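Local coordinates for protein arginine kinase (PDB 6VVG) that probably acts as a viral serine/threonine protein kinase that binds ATP and phosphorylates protein substrates, at residues 173-185 / 225-237. Residues are numbered along the deposited sequence; the frame is centred on the assembly and turned at random.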
loop_
_atom_site.group_PDB
_atom_site.type_symbol
_atom_site.label_atom_id
_atom_site.label_comp_id
_atom_site.label_asym_id
_atom_site.label_seq_id
_atom_site.Cartn_x
_atom_site.Cartn_y
_atom_site.Cartn_z
ATOM N N TYR A 173 10.648 9.351 -11.579
ATOM C CA TYR A 173 12.038 9.512 -11.156
ATOM C C TYR A 173 12.130 9.976 -9.697
ATOM O O TYR A 173 12.636 11.053 -9.382
ATOM C CB TYR A 173 12.743 10.493 -12.084
ATOM C CG TYR A 173 13.038 9.978 -13.474
ATOM C CD1 TYR A 173 13.153 8.617 -13.730
ATOM C CD2 TYR A 173 13.214 10.860 -14.533
ATOM C CE1 TYR A 173 13.432 8.149 -15.004
ATOM C CE2 TYR A 173 13.499 10.403 -15.810
ATOM C CZ TYR A 173 13.610 9.047 -16.037
ATOM O OH TYR A 173 13.889 8.583 -17.303
ATOM N N ASP A 174 11.626 9.136 -8.800
ATOM C CA ASP A 174 11.808 9.358 -7.372
ATOM C C ASP A 174 13.039 8.597 -6.883
ATOM O O ASP A 174 13.494 7.636 -7.505
ATOM C CB ASP A 174 10.559 8.937 -6.592
ATOM C CG ASP A 174 10.260 7.452 -6.702
ATOM O OD1 ASP A 174 10.806 6.781 -7.604
ATOM O OD2 ASP A 174 9.460 6.957 -5.880
ATOM N N GLY A 175 13.596 9.058 -5.771
ATOM C CA GLY A 175 14.782 8.429 -5.223
ATOM C C GLY A 175 16.063 9.044 -5.752
ATOM O O GLY A 175 16.100 10.179 -6.238
ATOM N N THR A 176 17.137 8.265 -5.665
ATOM C CA THR A 176 18.477 8.744 -5.986
ATOM C C THR A 176 18.906 8.229 -7.354
ATOM O O THR A 176 19.013 7.015 -7.568
ATOM C CB THR A 176 19.477 8.314 -4.915
ATOM O OG1 THR A 176 18.955 8.632 -3.619
ATOM C CG2 THR A 176 20.814 9.018 -5.107
ATOM N N THR A 177 19.204 9.165 -8.258
ATOM C CA THR A 177 19.451 8.830 -9.654
ATOM C C THR A 177 20.552 7.791 -9.807
ATOM O O THR A 177 20.445 6.884 -10.638
ATOM C CB THR A 177 19.810 10.105 -10.420
ATOM O OG1 THR A 177 18.777 11.083 -10.236
ATOM C CG2 THR A 177 19.998 9.826 -11.901
ATOM N N VAL A 178 21.613 7.892 -9.008
ATOM C CA VAL A 178 22.794 7.070 -9.247
ATOM C C VAL A 178 22.568 5.630 -8.801
ATOM O O VAL A 178 23.446 4.775 -8.968
ATOM C CB VAL A 178 24.039 7.656 -8.557
ATOM C CG1 VAL A 178 24.454 8.970 -9.213
ATOM C CG2 VAL A 178 23.788 7.857 -7.066
ATOM N N TYR A 179 21.402 5.349 -8.228
ATOM C CA TYR A 179 21.002 3.982 -7.930
ATOM C C TYR A 179 19.942 3.467 -8.895
ATOM O O TYR A 179 19.447 2.349 -8.712
ATOM C CB TYR A 179 20.487 3.873 -6.487
ATOM C CG TYR A 179 21.565 3.894 -5.417
ATOM C CD1 TYR A 179 22.013 5.094 -4.880
ATOM C CD2 TYR A 179 22.122 2.715 -4.936
ATOM C CE1 TYR A 179 22.990 5.123 -3.899
ATOM C CE2 TYR A 179 23.104 2.733 -3.957
ATOM C CZ TYR A 179 23.533 3.941 -3.441
ATOM O OH TYR A 179 24.505 3.966 -2.467
ATOM N N PHE A 180 19.583 4.247 -9.916
ATOM C CA PHE A 180 18.516 3.858 -10.831
ATOM C C PHE A 180 18.960 2.701 -11.721
ATOM O O PHE A 180 20.015 2.770 -12.356
ATOM C CB PHE A 180 18.109 5.032 -11.726
ATOM C CG PHE A 180 17.243 6.067 -11.062
ATOM C CD1 PHE A 180 17.056 6.084 -9.695
ATOM C CD2 PHE A 180 16.627 7.044 -11.830
ATOM C CE1 PHE A 180 16.262 7.053 -9.102
ATOM C CE2 PHE A 180 15.835 8.013 -11.244
ATOM C CZ PHE A 180 15.653 8.018 -9.878
ATOM N N SER A 181 18.136 1.657 -11.802
ATOM C CA SER A 181 18.385 0.572 -12.738
ATOM C C SER A 181 18.090 1.019 -14.167
ATOM O O SER A 181 17.375 2.001 -14.385
ATOM C CB SER A 181 17.517 -0.634 -12.396
ATOM O OG SER A 181 16.168 -0.404 -12.771
ATOM N N PRO A 182 18.628 0.307 -15.166
ATOM C CA PRO A 182 18.267 0.640 -16.558
ATOM C C PRO A 182 16.763 0.705 -16.762
ATOM O O PRO A 182 16.263 1.574 -17.486
ATOM C CB PRO A 182 18.905 -0.497 -17.373
ATOM C CG PRO A 182 20.051 -0.983 -16.513
ATOM C CD PRO A 182 19.560 -0.836 -15.082
ATOM N N GLU A 183 16.026 -0.197 -16.113
ATOM C CA GLU A 183 14.581 -0.262 -16.301
ATOM C C GLU A 183 13.884 0.944 -15.681
ATOM O O GLU A 183 12.925 1.474 -16.255
ATOM C CB GLU A 183 14.047 -1.561 -15.700
ATOM C CG GLU A 183 14.477 -2.829 -16.442
ATOM C CD GLU A 183 15.962 -3.121 -16.312
ATOM O OE1 GLU A 183 16.529 -2.872 -15.226
ATOM O OE2 GLU A 183 16.566 -3.595 -17.298
ATOM N N LYS A 184 14.339 1.389 -14.507
ATOM C CA LYS A 184 13.733 2.573 -13.907
ATOM C C LYS A 184 14.037 3.815 -14.732
ATOM O O LYS A 184 13.181 4.699 -14.874
ATOM C CB LYS A 184 14.215 2.762 -12.468
ATOM C CG LYS A 184 13.503 3.909 -11.745
ATOM C CD LYS A 184 13.765 3.909 -10.243
ATOM C CE LYS A 184 13.131 5.130 -9.581
ATOM N NZ LYS A 184 13.038 4.996 -8.101
ATOM N N ILE A 185 15.253 3.905 -15.280
ATOM C CA ILE A 185 15.580 5.011 -16.175
ATOM C C ILE A 185 14.600 5.049 -17.339
ATOM O O ILE A 185 14.178 6.124 -17.781
ATOM C CB ILE A 185 17.036 4.893 -16.668
ATOM C CG1 ILE A 185 18.012 5.110 -15.509
ATOM C CG2 ILE A 185 17.299 5.894 -17.785
ATOM C CD1 ILE A 185 19.414 4.594 -15.775
ATOM N N ALA A 225 23.635 17.822 -11.216
ATOM C CA ALA A 225 23.048 17.886 -12.546
ATOM C C ALA A 225 22.919 16.526 -13.217
ATOM O O ALA A 225 22.430 16.459 -14.348
ATOM C CB ALA A 225 23.877 18.806 -13.451
ATOM N N ILE A 226 23.339 15.445 -12.561
ATOM C CA ILE A 226 23.279 14.131 -13.188
ATOM C C ILE A 226 21.824 13.723 -13.371
ATOM O O ILE A 226 21.014 13.807 -12.438
ATOM C CB ILE A 226 24.050 13.100 -12.351
ATOM C CG1 ILE A 226 24.314 11.839 -13.175
ATOM C CG2 ILE A 226 23.275 12.737 -11.093
ATOM C CD1 ILE A 226 25.282 12.034 -14.321
ATOM N N GLU A 227 21.487 13.280 -14.579
ATOM C CA GLU A 227 20.117 12.945 -14.920
ATOM C C GLU A 227 19.994 11.466 -15.257
ATOM O O GLU A 227 20.971 10.832 -15.670
ATOM C CB GLU A 227 19.629 13.777 -16.111
ATOM C CG GLU A 227 19.502 15.266 -15.820
ATOM C CD GLU A 227 18.457 15.574 -14.760
ATOM O OE1 GLU A 227 17.806 14.630 -14.262
ATOM O OE2 GLU A 227 18.279 16.764 -14.426
ATOM N N PRO A 228 18.799 10.891 -15.091
ATOM C CA PRO A 228 18.648 9.447 -15.357
ATOM C C PRO A 228 19.264 8.974 -16.670
ATOM O O PRO A 228 19.938 7.933 -16.697
ATOM C CB PRO A 228 17.121 9.266 -15.339
ATOM C CG PRO A 228 16.655 10.275 -14.296
ATOM C CD PRO A 228 17.572 11.487 -14.517
ATOM N N LYS A 229 19.021 9.685 -17.772
ATOM C CA LYS A 229 19.528 9.236 -19.061
ATOM C C LYS A 229 21.041 9.375 -19.163
ATOM O O LYS A 229 21.657 8.697 -19.989
ATOM C CB LYS A 229 18.839 10.011 -20.185
ATOM C CG LYS A 229 17.418 9.537 -20.473
ATOM C CD LYS A 229 17.410 8.136 -21.069
ATOM C CE LYS A 229 16.003 7.544 -21.095
ATOM N NZ LYS A 229 15.118 8.210 -22.102
ATOM N N ASP A 230 21.652 10.230 -18.339
ATOM C CA ASP A 230 23.108 10.301 -18.290
ATOM C C ASP A 230 23.725 9.041 -17.698
ATOM O O ASP A 230 24.916 8.785 -17.910
ATOM C CB ASP A 230 23.556 11.512 -17.469
ATOM C CG ASP A 230 23.149 12.829 -18.096
ATOM O OD1 ASP A 230 23.306 12.978 -19.324
ATOM O OD2 ASP A 230 22.676 13.717 -17.355
ATOM N N MET A 231 22.949 8.254 -16.950
ATOM C CA MET A 231 23.493 7.035 -16.365
ATOM C C MET A 231 23.689 5.950 -17.416
ATOM O O MET A 231 24.597 5.121 -17.285
ATOM C CB MET A 231 22.572 6.516 -15.259
ATOM C CG MET A 231 22.413 7.435 -14.062
ATOM S SD MET A 231 23.968 7.973 -13.329
ATOM C CE MET A 231 24.744 6.407 -12.928
ATOM N N LEU A 232 22.859 5.941 -18.458
ATOM C CA LEU A 232 22.900 4.828 -19.414
ATOM C C LEU A 232 24.253 4.684 -20.070
ATOM O O LEU A 232 24.787 3.549 -20.092
ATOM C CB LEU A 232 21.801 5.013 -20.464
ATOM C CG LEU A 232 20.401 4.573 -20.044
ATOM C CD1 LEU A 232 19.445 4.630 -21.243
ATOM C CD2 LEU A 232 20.385 3.176 -19.440
ATOM N N PRO A 233 24.883 5.723 -20.627
ATOM C CA PRO A 233 26.230 5.536 -21.193
ATOM C C PRO A 233 27.192 4.913 -20.195
ATOM O O PRO A 233 28.043 4.095 -20.567
ATOM C CB PRO A 233 26.665 6.957 -21.588
ATOM C CG PRO A 233 25.378 7.721 -21.748
ATOM C CD PRO A 233 24.427 7.130 -20.723
ATOM N N LEU A 234 27.062 5.278 -18.918
ATOM C CA LEU A 234 27.973 4.768 -17.902
ATOM C C LEU A 234 27.780 3.273 -17.692
ATOM O O LEU A 234 28.758 2.530 -17.548
ATOM C CB LEU A 234 27.761 5.529 -16.597
ATOM C CG LEU A 234 27.948 7.041 -16.733
ATOM C CD1 LEU A 234 27.776 7.738 -15.397
ATOM C CD2 LEU A 234 29.320 7.355 -17.332
ATOM N N TYR A 235 26.528 2.811 -17.680
ATOM C CA TYR A 235 26.270 1.385 -17.527
ATOM C C TYR A 235 26.832 0.577 -18.691
ATOM O O TYR A 235 27.010 -0.639 -18.560
ATOM C CB TYR A 235 24.766 1.129 -17.400
ATOM C CG TYR A 235 24.110 1.782 -16.200
ATOM C CD1 TYR A 235 24.866 2.284 -15.150
ATOM C CD2 TYR A 235 22.730 1.898 -16.123
ATOM C CE1 TYR A 235 24.268 2.881 -14.057
ATOM C CE2 TYR A 235 22.121 2.496 -15.035
ATOM C CZ TYR A 235 22.893 2.985 -14.006
ATOM O OH TYR A 235 22.283 3.578 -12.924
ATOM N N SER A 236 27.119 1.223 -19.821
ATOM C CA SER A 236 27.669 0.531 -20.978
ATOM C C SER A 236 29.174 0.307 -20.883
ATOM O O SER A 236 29.716 -0.460 -21.683
ATOM C CB SER A 236 27.364 1.315 -22.257
ATOM O OG SER A 236 26.006 1.181 -22.636
ATOM N N LYS A 237 29.857 0.956 -19.948
ATOM C CA LYS A 237 31.296 0.797 -19.795
ATOM C C LYS A 237 31.612 -0.394 -18.904
ATOM O O LYS A 237 30.763 -0.858 -18.139
ATOM C CB LYS A 237 31.907 2.067 -19.209
ATOM C CG LYS A 237 31.417 3.350 -19.863
ATOM C CD LYS A 237 32.277 4.545 -19.464
ATOM C CE LYS A 237 31.761 5.836 -20.091
ATOM N NZ LYS A 237 32.310 7.052 -19.420
HETATM O O HOH W 1 20.108 13.627 -9.579
HETATM O O HOH W 2 23.270 2.751 -10.746
#
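I185 sets CG1 anti to its carbonyl carbon (chi1 -67°), and an extended chi2 of 162° sends CD1 into helix 228-235. The side chain is a knob in a hole formed by P228, K229, L232 and Y235. CD1 of I185 lies 3.5 Å from CE2 of Y235, which arrives from the opposite direction.

Y235 also has CG anti to its carbonyl carbon, and its hydroxyl reaches the backbone before helix 182-185. Y235 OH donates a very short hydrogen bond of 2.5 Å to F180 O, which lies at the ring edge. A water bound to V178 O donates to the same hydroxyl, so the phenol both gives and accepts. P182 CG touches the ring obliquely, 4.0 Å from CD2 of Y235.

P228 packs against Y173 and F180. Its CG stands over the centre of the Y173 ring, 3.5 Å from the centroid and 11° off the normal, a CH-pi contact. F180 lies beside the same proline, with CE2 of F180 3.9 Å from P228 CG. Y173 OH donates to I185 O on an in-plane lone pair, which helps hold the ring with one face against P228. CG2 of T177 packs 3.6 Å from P228 N, and a second water joins T177 OG1 to I226 O.

The contact ties the C-terminal end of the activation segment to helix 228-235 in the kinase C-lobe, away from the AMP pocket. That end closes on S181-P182-E183, which stands where kinases have APE; E183 makes a salt bridge with R264, as the APE glutamate does. Within 173-185, K184 NZ makes a salt bridge with D174 OD1. W197 of helix 192-208 packs on P182 and meets the Y235 ring, and F194 of that helix touches K184.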